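Local coordinates for protein 2-Cys Peroxiredoxin (Plasmodium vivax SaI-1, PDB 2I81) that probably reduces hydrogen peroxide and organic hydroperoxides through a reactive cysteine, as other typical 2-Cys peroxiredoxins of the AhpC/TSA family do, at residues A[20-28]-A[146-157]. Sequence-based numbering, arbitrary orientation.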
ATOM      1  N   PRO A  20       4.238  22.480   4.099  1.00 49.32           N
ATOM      2  CA  PRO A  20       5.021  23.654   4.461  1.00 48.37           C
ATOM      3  C   PRO A  20       4.293  24.957   4.113  1.00 46.85           C
ATOM      4  O   PRO A  20       3.111  24.923   3.761  1.00 47.65           O
ATOM      5  CB  PRO A  20       6.297  23.495   3.623  1.00 47.82           C
ATOM      6  CG  PRO A  20       5.928  22.555   2.491  1.00 49.51           C
ATOM      7  CD  PRO A  20       4.542  22.018   2.736  1.00 48.90           C
ATOM      8  N   THR A  21       4.987  26.089   4.211  1.00 43.80           N
ATOM      9  CA  THR A  21       4.355  27.392   3.986  1.00 41.28           C
ATOM     10  C   THR A  21       4.691  28.006   2.624  1.00 38.47           C
ATOM     11  O   THR A  21       5.763  27.759   2.065  1.00 36.76           O
ATOM     12  CB  THR A  21       4.664  28.395   5.134  1.00 41.98           C
ATOM     13  OG1 THR A  21       3.964  29.625   4.903  1.00 41.57           O
ATOM     14  CG2 THR A  21       6.163  28.671   5.248  1.00 41.45           C
ATOM     15  N   TYR A  22       3.760  28.802   2.103  1.00 33.95           N
ATOM     16  CA  TYR A  22       3.961  29.497   0.833  1.00 29.24           C
ATOM     17  C   TYR A  22       4.521  30.912   1.010  1.00 27.20           C
ATOM     18  O   TYR A  22       4.753  31.611   0.023  1.00 25.46           O
ATOM     19  CB  TYR A  22       2.662  29.530   0.014  1.00 27.06           C
ATOM     20  CG  TYR A  22       1.470  30.096   0.753  1.00 27.51           C
ATOM     21  CD1 TYR A  22       0.459  29.259   1.223  1.00 28.99           C
ATOM     22  CD2 TYR A  22       1.349  31.468   0.983  1.00 23.42           C
ATOM     23  CE1 TYR A  22      -0.639  29.772   1.903  1.00 29.16           C
ATOM     24  CE2 TYR A  22       0.258  31.991   1.662  1.00 28.89           C
ATOM     25  CZ  TYR A  22      -0.732  31.137   2.120  1.00 29.82           C
ATOM     26  OH  TYR A  22      -1.818  31.648   2.791  1.00 28.37           O
ATOM     27  N   VAL A  23       4.728  31.334   2.258  1.00 25.19           N
ATOM     28  CA  VAL A  23       5.313  32.651   2.529  1.00 26.18           C
ATOM     29  C   VAL A  23       6.790  32.637   2.136  1.00 27.37           C
ATOM     30  O   VAL A  23       7.552  31.773   2.576  1.00 29.33           O
ATOM     31  CB  VAL A  23       5.145  33.092   4.009  1.00 26.71           C
ATOM     32  CG1 VAL A  23       5.655  34.519   4.206  1.00 24.86           C
ATOM     33  CG2 VAL A  23       3.686  32.994   4.439  1.00 26.65           C
ATOM     34  N   GLY A  24       7.176  33.597   1.300  1.00 25.87           N
ATOM     35  CA  GLY A  24       8.511  33.625   0.712  1.00 25.70           C
ATOM     36  C   GLY A  24       8.597  32.691  -0.480  1.00 27.61           C
ATOM     37  O   GLY A  24       9.681  32.455  -1.018  1.00 27.83           O
ATOM     38  N   LYS A  25       7.449  32.158  -0.888  1.00 26.43           N
ATOM     39  CA  LYS A  25       7.370  31.237  -2.015  1.00 30.09           C
ATOM     40  C   LYS A  25       6.229  31.630  -2.952  1.00 29.05           C
ATOM     41  O   LYS A  25       5.520  32.610  -2.705  1.00 31.17           O
ATOM     42  CB  LYS A  25       7.216  29.795  -1.519  1.00 27.66           C
ATOM     43  CG  LYS A  25       8.515  29.178  -0.995  1.00 33.32           C
ATOM     44  CD  LYS A  25       8.281  27.866  -0.248  1.00 37.26           C
ATOM     45  CE  LYS A  25       7.939  26.715  -1.223  1.00 45.52           C
ATOM     46  NZ  LYS A  25       7.857  25.369  -0.370  1.00 44.48           N
ATOM     47  N   GLU A  26       6.069  30.865  -4.028  1.00 29.69           N
ATOM     48  CA  GLU A  26       5.076  31.146  -5.061  1.00 29.34           C
ATOM     49  C   GLU A  26       3.646  31.059  -4.527  1.00 28.21           C
ATOM     50  O   GLU A  26       3.267  30.072  -3.891  1.00 28.17           O
ATOM     51  CB  GLU A  26       5.272  30.188  -6.240  1.00 29.27           C
ATOM     52  CG  GLU A  26       4.233  30.303  -7.354  1.00 29.26           C
ATOM     53  CD  GLU A  26       4.379  29.219  -8.410  1.00 31.44           C
ATOM     54  OE1 GLU A  26       3.590  29.230  -9.378  1.00 37.22           O
ATOM     55  OE2 GLU A  26       5.274  28.358  -8.281  1.00 35.86           O
ATOM     56  N   ALA A  27       2.871  32.112  -4.787  1.00 26.39           N
ATOM     57  CA  ALA A  27       1.456  32.158  -4.437  1.00 23.31           C
ATOM     58  C   ALA A  27       0.674  31.131  -5.253  1.00 23.00           C
ATOM     59  O   ALA A  27       0.853  31.046  -6.472  1.00 23.60           O
ATOM     60  CB  ALA A  27       0.899  33.554  -4.675  1.00 22.60           C
ATOM     61  N   PRO A  28      -0.185  30.338  -4.583  1.00 23.67           N
ATOM     62  CA  PRO A  28      -1.015  29.356  -5.277  1.00 24.11           C
ATOM     63  C   PRO A  28      -1.954  30.026  -6.272  1.00 25.12           C
ATOM     64  O   PRO A  28      -2.582  31.040  -5.951  1.00 26.11           O
ATOM     65  CB  PRO A  28      -1.817  28.704  -4.144  1.00 24.52           C
ATOM     66  CG  PRO A  28      -1.027  28.969  -2.912  1.00 20.83           C
ATOM     67  CD  PRO A  28      -0.417  30.313  -3.128  1.00 23.48           C
ATOM     68  N   VAL A 146      -3.172  38.429   2.177  1.00 24.58           N
ATOM     69  CA  VAL A 146      -2.090  37.819   1.419  1.00 25.08           C
ATOM     70  C   VAL A 146      -1.548  38.863   0.455  1.00 25.23           C
ATOM     71  O   VAL A 146      -2.258  39.318  -0.446  1.00 24.65           O
ATOM     72  CB  VAL A 146      -2.548  36.558   0.641  1.00 24.96           C
ATOM     73  CG1 VAL A 146      -1.383  35.959  -0.140  1.00 26.15           C
ATOM     74  CG2 VAL A 146      -3.141  35.516   1.584  1.00 25.19           C
ATOM     75  N   LEU A 147      -0.294  39.253   0.662  1.00 25.28           N
ATOM     76  CA  LEU A 147       0.356  40.207  -0.222  1.00 23.84           C
ATOM     77  C   LEU A 147       1.277  39.483  -1.197  1.00 22.42           C
ATOM     78  O   LEU A 147       2.259  38.854  -0.795  1.00 23.50           O
ATOM     79  CB  LEU A 147       1.117  41.269   0.576  1.00 23.82           C
ATOM     80  CG  LEU A 147       1.640  42.492  -0.185  1.00 28.86           C
ATOM     81  CD1 LEU A 147       0.546  43.192  -0.988  1.00 29.92           C
ATOM     82  CD2 LEU A 147       2.270  43.458   0.789  1.00 32.55           C
ATOM     83  N   ILE A 148       0.939  39.575  -2.477  1.00 22.13           N
ATOM     84  CA  ILE A 148       1.681  38.901  -3.531  1.00 20.21           C
ATOM     85  C   ILE A 148       2.408  39.955  -4.360  1.00 23.95           C
ATOM     86  O   ILE A 148       1.790  40.918  -4.824  1.00 26.74           O
ATOM     87  CB  ILE A 148       0.736  38.054  -4.422  1.00 21.11           C
ATOM     88  CG1 ILE A 148      -0.078  37.078  -3.562  1.00 19.48           C
ATOM     89  CG2 ILE A 148       1.521  37.298  -5.483  1.00 17.96           C
ATOM     90  CD1 ILE A 148      -1.383  36.619  -4.195  1.00 17.27           C
ATOM     91  N   ASP A 149       3.718  39.784  -4.533  1.00 24.63           N
ATOM     92  CA  ASP A 149       4.499  40.748  -5.307  1.00 26.44           C
ATOM     93  C   ASP A 149       4.349  40.539  -6.814  1.00 26.59           C
ATOM     94  O   ASP A 149       3.615  39.650  -7.257  1.00 25.48           O
ATOM     95  CB  ASP A 149       5.975  40.781  -4.863  1.00 25.79           C
ATOM     96  CG  ASP A 149       6.720  39.476  -5.134  1.00 29.06           C
ATOM     97  OD1 ASP A 149       6.297  38.682  -6.003  1.00 29.92           O
ATOM     98  OD2 ASP A 149       7.755  39.248  -4.471  1.00 31.15           O
ATOM     99  N   MET A 150       5.047  41.362  -7.592  1.00 27.85           N
ATOM    100  CA  MET A 150       4.928  41.334  -9.050  1.00 30.71           C
ATOM    101  C   MET A 150       5.518  40.074  -9.685  1.00 29.91           C
ATOM    102  O   MET A 150       5.236  39.772 -10.846  1.00 30.48           O
ATOM    103  CB  MET A 150       5.537  42.596  -9.670  1.00 30.08           C
ATOM    104  CG  MET A 150       4.707  43.852  -9.438  1.00 31.38           C
ATOM    105  SD  MET A 150       5.240  45.269 -10.418  1.00 37.58           S
ATOM    106  CE  MET A 150       6.762  45.723  -9.587  1.00 45.17           C
ATOM    107  N   ASN A 151       6.326  39.342  -8.924  1.00 28.38           N
ATOM    108  CA  ASN A 151       6.849  38.059  -9.382  1.00 28.89           C
ATOM    109  C   ASN A 151       5.981  36.878  -8.934  1.00 30.19           C
ATOM    110  O   ASN A 151       6.332  35.718  -9.161  1.00 31.48           O
ATOM    111  CB  ASN A 151       8.306  37.876  -8.940  1.00 28.92           C
ATOM    112  CG  ASN A 151       9.249  38.876  -9.594  1.00 33.72           C
ATOM    113  OD1 ASN A 151      10.146  39.412  -8.943  1.00 36.21           O
ATOM    114  ND2 ASN A 151       9.051  39.130 -10.885  1.00 28.26           N
ATOM    115  N   GLY A 152       4.847  37.185  -8.310  1.00 28.16           N
ATOM    116  CA  GLY A 152       3.914  36.163  -7.843  1.00 28.44           C
ATOM    117  C   GLY A 152       4.379  35.439  -6.592  1.00 29.18           C
ATOM    118  O   GLY A 152       4.049  34.270  -6.389  1.00 30.19           O
ATOM    119  N   ILE A 153       5.143  36.137  -5.753  1.00 27.72           N
ATOM    120  CA  ILE A 153       5.681  35.569  -4.513  1.00 27.17           C
ATOM    121  C   ILE A 153       5.003  36.203  -3.293  1.00 27.03           C
ATOM    122  O   ILE A 153       4.905  37.429  -3.202  1.00 26.22           O
ATOM    123  CB  ILE A 153       7.225  35.748  -4.424  1.00 28.18           C
ATOM    124  CG1 ILE A 153       7.919  35.044  -5.599  1.00 28.56           C
ATOM    125  CG2 ILE A 153       7.767  35.226  -3.086  1.00 27.20           C
ATOM    126  CD1 ILE A 153       9.342  35.518  -5.867  1.00 28.18           C
ATOM    127  N   VAL A 154       4.535  35.363  -2.369  1.00 25.95           N
ATOM    128  CA  VAL A 154       3.912  35.836  -1.130  1.00 24.36           C
ATOM    129  C   VAL A 154       4.966  36.432  -0.201  1.00 25.13           C
ATOM    130  O   VAL A 154       5.921  35.755   0.186  1.00 25.39           O
ATOM    131  CB  VAL A 154       3.137  34.709  -0.393  1.00 24.70           C
ATOM    132  CG1 VAL A 154       2.531  35.226   0.911  1.00 21.17           C
ATOM    133  CG2 VAL A 154       2.048  34.142  -1.282  1.00 22.84           C
ATOM    134  N   GLN A 155       4.786  37.702   0.146  1.00 24.57           N
ATOM    135  CA  GLN A 155       5.721  38.406   1.020  1.00 23.80           C
ATOM    136  C   GLN A 155       5.172  38.577   2.431  1.00 24.10           C
ATOM    137  O   GLN A 155       5.931  38.819   3.373  1.00 23.25           O
ATOM    138  CB  GLN A 155       6.074  39.776   0.435  1.00 23.08           C
ATOM    139  CG  GLN A 155       6.844  39.731  -0.878  1.00 22.51           C
ATOM    140  CD  GLN A 155       8.212  39.081  -0.748  1.00 22.81           C
ATOM    141  OE1 GLN A 155       8.896  39.233   0.266  1.00 29.79           O
ATOM    142  NE2 GLN A 155       8.618  38.357  -1.783  1.00 25.67           N
ATOM    143  N   HIS A 156       3.856  38.445   2.570  1.00 23.05           N
ATOM    144  CA  HIS A 156       3.187  38.733   3.830  1.00 22.59           C
ATOM    145  C   HIS A 156       1.895  37.941   3.970  1.00 23.05           C
ATOM    146  O   HIS A 156       1.132  37.792   3.011  1.00 23.01           O
ATOM    147  CB  HIS A 156       2.916  40.238   3.932  1.00 21.41           C
ATOM    148  CG  HIS A 156       2.083  40.633   5.111  1.00 21.15           C
ATOM    149  ND1 HIS A 156       2.615  40.847   6.363  1.00 24.22           N
ATOM    150  CD2 HIS A 156       0.756  40.873   5.219  1.00 20.24           C
ATOM    151  CE1 HIS A 156       1.649  41.193   7.196  1.00 20.86           C
ATOM    152  NE2 HIS A 156       0.511  41.217   6.526  1.00 20.54           N
ATOM    153  N   LEU A 157       1.667  37.436   5.178  1.00 22.00           N
ATOM    154  CA  LEU A 157       0.452  36.710   5.512  1.00 23.23           C
ATOM    155  C   LEU A 157      -0.038  37.145   6.888  1.00 23.66           C
ATOM    156  O   LEU A 157       0.742  37.214   7.839  1.00 24.25           O
ATOM    157  CB  LEU A 157       0.703  35.197   5.483  1.00 21.35           C
ATOM    158  CG  LEU A 157      -0.431  34.239   5.868  1.00 24.87           C
ATOM    159  CD1 LEU A 157      -1.593  34.304   4.882  1.00 24.45           C
ATOM    160  CD2 LEU A 157       0.095  32.815   5.980  1.00 25.34           C
TER
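Tyr22 has its CG tucked between its own backbone N and carbonyl carbon (chi1 54°), which swings the ring against Val154 and Leu157. Val154 holds CG1 anti to its N (chi1 179°) and thereby places CG2 between Tyr22 CD2 and Ala27 CB, 3.6 Å from each. Beyond it, Ile148 CG1 lies 3.8 Å from Ala27 CB. Leu157 crosses Tyr22 at about a right angle and lays CD1 3.4 Å from Tyr22 OH, while Val23 CG2 rests on Leu157 CB. Three backbone bonds stitch the segments: Gly24 N gives to Val154 O (2.7 Å), Val154 N to Lys25 O, and Ala27 N to Gly152 O, the last nearly straight at 171°. Gly24 and Lys25, both in the type II turn from Tyr22 to Lys25, thus grip Val154 through its O and its N. Tyr22 OH bonds to Tyr132 O, and the two tyrosine rings meet edge-to-face. The loop before strand 31-35 lies against the turn end of the hairpin 140-148/154-160, part of the central sheet of the thioredoxin-like peroxiredoxin fold. Helix 168-184 packs on Leu147 and His156; His156 and Leu157 continue the sheet antiparallel into a second subunit, consistent with the edge-to-edge dimer of typical 2-Cys peroxiredoxins.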